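PDB 1H80: iota-carrageenase from Alteromonas sp., which hydrolyses the beta-1,4 linkages within iota-carrageenans, sulfated galactans of red algal cell walls, with inversion of anomeric configuration. Local coordinates for residues N147-D152 / K183-L188. Residues are numbered along the deposited sequence; the frame is centred on the assembly and turned at random.
Sequences NFTIDD and KQNNAL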
loop_
_atom_site.group_PDB
_atom_site.type_symbol
_atom_site.label_atom_id
_atom_site.label_comp_id
_atom_site.label_asym_id
_atom_site.label_seq_id
_atom_site.Cartn_x
_atom_site.Cartn_y
_atom_site.Cartn_z
ATOM N N ASN A 147 4.583 -9.166 -11.334
ATOM C CA ASN A 147 4.778 -10.581 -11.072
ATOM C C ASN A 147 5.756 -11.192 -10.071
ATOM O O ASN A 147 6.761 -11.802 -10.459
ATOM C CB ASN A 147 5.033 -11.211 -12.429
ATOM C CG ASN A 147 4.635 -12.658 -12.493
ATOM O OD1 ASN A 147 3.810 -13.129 -11.712
ATOM N ND2 ASN A 147 5.195 -13.373 -13.469
ATOM N N PHE A 148 5.434 -11.078 -8.791
ATOM C CA PHE A 148 6.244 -11.695 -7.764
ATOM C C PHE A 148 5.459 -11.762 -6.477
ATOM O O PHE A 148 4.407 -11.131 -6.329
ATOM C CB PHE A 148 7.578 -10.959 -7.589
ATOM C CG PHE A 148 7.447 -9.493 -7.316
ATOM C CD1 PHE A 148 7.356 -9.023 -6.010
ATOM C CD2 PHE A 148 7.464 -8.573 -8.361
ATOM C CE1 PHE A 148 7.289 -7.656 -5.749
ATOM C CE2 PHE A 148 7.395 -7.201 -8.110
ATOM C CZ PHE A 148 7.310 -6.742 -6.801
ATOM N N THR A 149 5.954 -12.592 -5.574
ATOM C CA THR A 149 5.329 -12.785 -4.282
ATOM C C THR A 149 6.297 -12.250 -3.246
ATOM O O THR A 149 7.512 -12.387 -3.389
ATOM C CB THR A 149 5.073 -14.281 -4.010
ATOM O OG1 THR A 149 4.133 -14.785 -4.969
ATOM C CG2 THR A 149 4.525 -14.488 -2.605
ATOM N N ILE A 150 5.751 -11.618 -2.219
ATOM C CA ILE A 150 6.565 -11.072 -1.153
ATOM C C ILE A 150 6.210 -11.804 0.127
ATOM O O ILE A 150 5.087 -11.694 0.614
ATOM C CB ILE A 150 6.279 -9.574 -0.945
ATOM C CG1 ILE A 150 6.510 -8.814 -2.252
ATOM C CG2 ILE A 150 7.164 -9.027 0.171
ATOM C CD1 ILE A 150 5.977 -7.397 -2.233
ATOM N N ASP A 151 7.154 -12.583 0.647
ATOM C CA ASP A 151 6.944 -13.291 1.902
ATOM C C ASP A 151 7.433 -12.334 2.977
ATOM O O ASP A 151 8.624 -12.277 3.293
ATOM C CB ASP A 151 7.753 -14.588 1.942
ATOM C CG ASP A 151 6.955 -15.790 1.480
ATOM O OD1 ASP A 151 5.871 -15.608 0.885
ATOM O OD2 ASP A 151 7.420 -16.923 1.711
ATOM N N ASP A 152 6.499 -11.565 3.520
ATOM C CA ASP A 152 6.807 -10.575 4.539
ATOM C C ASP A 152 6.902 -11.240 5.905
ATOM O O ASP A 152 6.603 -12.427 6.060
ATOM C CB ASP A 152 5.702 -9.516 4.559
ATOM C CG ASP A 152 6.171 -8.176 5.090
ATOM O OD1 ASP A 152 7.230 -8.108 5.749
ATOM O OD2 ASP A 152 5.456 -7.181 4.849
ATOM N N LYS A 183 1.651 -10.535 -4.872
ATOM C CA LYS A 183 0.975 -11.116 -3.725
ATOM C C LYS A 183 1.907 -10.916 -2.551
ATOM O O LYS A 183 3.102 -11.187 -2.655
ATOM C CB LYS A 183 0.735 -12.614 -3.939
ATOM C CG LYS A 183 0.334 -13.382 -2.678
ATOM C CD LYS A 183 -0.971 -12.875 -2.089
ATOM C CE LYS A 183 -1.293 -13.568 -0.771
ATOM N NZ LYS A 183 -1.432 -15.046 -0.942
ATOM N N GLN A 184 1.370 -10.415 -1.445
ATOM C CA GLN A 184 2.169 -10.213 -0.248
ATOM C C GLN A 184 1.601 -11.057 0.876
ATOM O O GLN A 184 0.400 -11.020 1.147
ATOM C CB GLN A 184 2.168 -8.744 0.172
ATOM C CG GLN A 184 3.040 -8.471 1.392
ATOM C CD GLN A 184 3.314 -6.996 1.592
ATOM O OE1 GLN A 184 3.361 -6.232 0.631
ATOM N NE2 GLN A 184 3.521 -6.591 2.839
ATOM N N ASN A 185 2.466 -11.834 1.517
ATOM C CA ASN A 185 2.037 -12.675 2.625
ATOM C C ASN A 185 2.531 -12.119 3.949
ATOM O O ASN A 185 3.622 -11.556 4.035
ATOM C CB ASN A 185 2.571 -14.100 2.468
ATOM C CG ASN A 185 2.018 -14.799 1.250
ATOM O OD1 ASN A 185 0.806 -14.901 1.078
ATOM N ND2 ASN A 185 2.905 -15.292 0.397
ATOM N N ASN A 186 1.702 -12.279 4.972
ATOM C CA ASN A 186 2.018 -11.859 6.331
ATOM C C ASN A 186 2.482 -10.413 6.501
ATOM O O ASN A 186 3.561 -10.149 7.031
ATOM C CB ASN A 186 3.056 -12.824 6.919
ATOM C CG ASN A 186 3.157 -12.717 8.427
ATOM O OD1 ASN A 186 2.181 -12.383 9.098
ATOM N ND2 ASN A 186 4.334 -13.017 8.969
ATOM N N ALA A 187 1.649 -9.476 6.065
ATOM C CA ALA A 187 1.960 -8.057 6.193
ATOM C C ALA A 187 1.517 -7.547 7.564
ATOM O O ALA A 187 0.591 -8.093 8.170
ATOM C CB ALA A 187 1.249 -7.267 5.102
ATOM N N LEU A 188 2.187 -6.507 8.048
ATOM C CA LEU A 188 1.839 -5.899 9.328
ATOM C C LEU A 188 0.584 -5.062 9.088
ATOM O O LEU A 188 0.447 -4.429 8.040
ATOM C CB LEU A 188 2.986 -5.013 9.813
ATOM C CG LEU A 188 2.829 -4.291 11.151
ATOM C CD1 LEU A 188 2.562 -5.288 12.272
ATOM C CD2 LEU A 188 4.100 -3.502 11.425
HETATM O O HOH W 1 4.421 -5.604 6.640
HETATM O O HOH W 2 6.292 -14.510 7.823
#
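Asp152, Lys183 and Asn185 contribute about half of the surface buried where strands 143-151 and 177-185 run parallel on successive coils of the right-handed beta-helix. Ile150 sits between two residues of the other strand: its N donates to Lys183 O over 2.7 Å, and its O receives Asn185 N. Asn185 O then takes the N of Asp152, which carries the pairing just past the end of the strand.

On the face bearing Thr149 and Asp151, the Asn185 side chain runs alongside that of Asp151. Asn185 ND2 donates to Asp151 OD1 at 3.0 Å, the acceptor lying close to the amide plane, although carboxylate and amide are turned 63° apart; the other carboxylate oxygen forms a salt bridge with Lys125. Thr149 CG2 packs 3.5 Å from Asn185 ND2. Lys183 lies beside Thr149, and its chain, bent at chi2 and chi4, carries NZ along its own strand to a weak hydrogen bond with Asn185 OD1.

On the other face, Gln184 extends with CG anti to its backbone N (chi1 -178°), past Ile150 CB, and places NE2 2.9 Å from Asp152 OD2; OE1 is bonded to Ser159. An alanine here is likely to deprive the Ser159 hydroxyl of its amide partner and leave a gap beside Ile150 and the Asp152 carboxylate. Asp152 OD1 is bound by Thr155, one of the residues of a nearby sodium site, while OD2 lies 2.6 Å from a water that accepts Leu188 N.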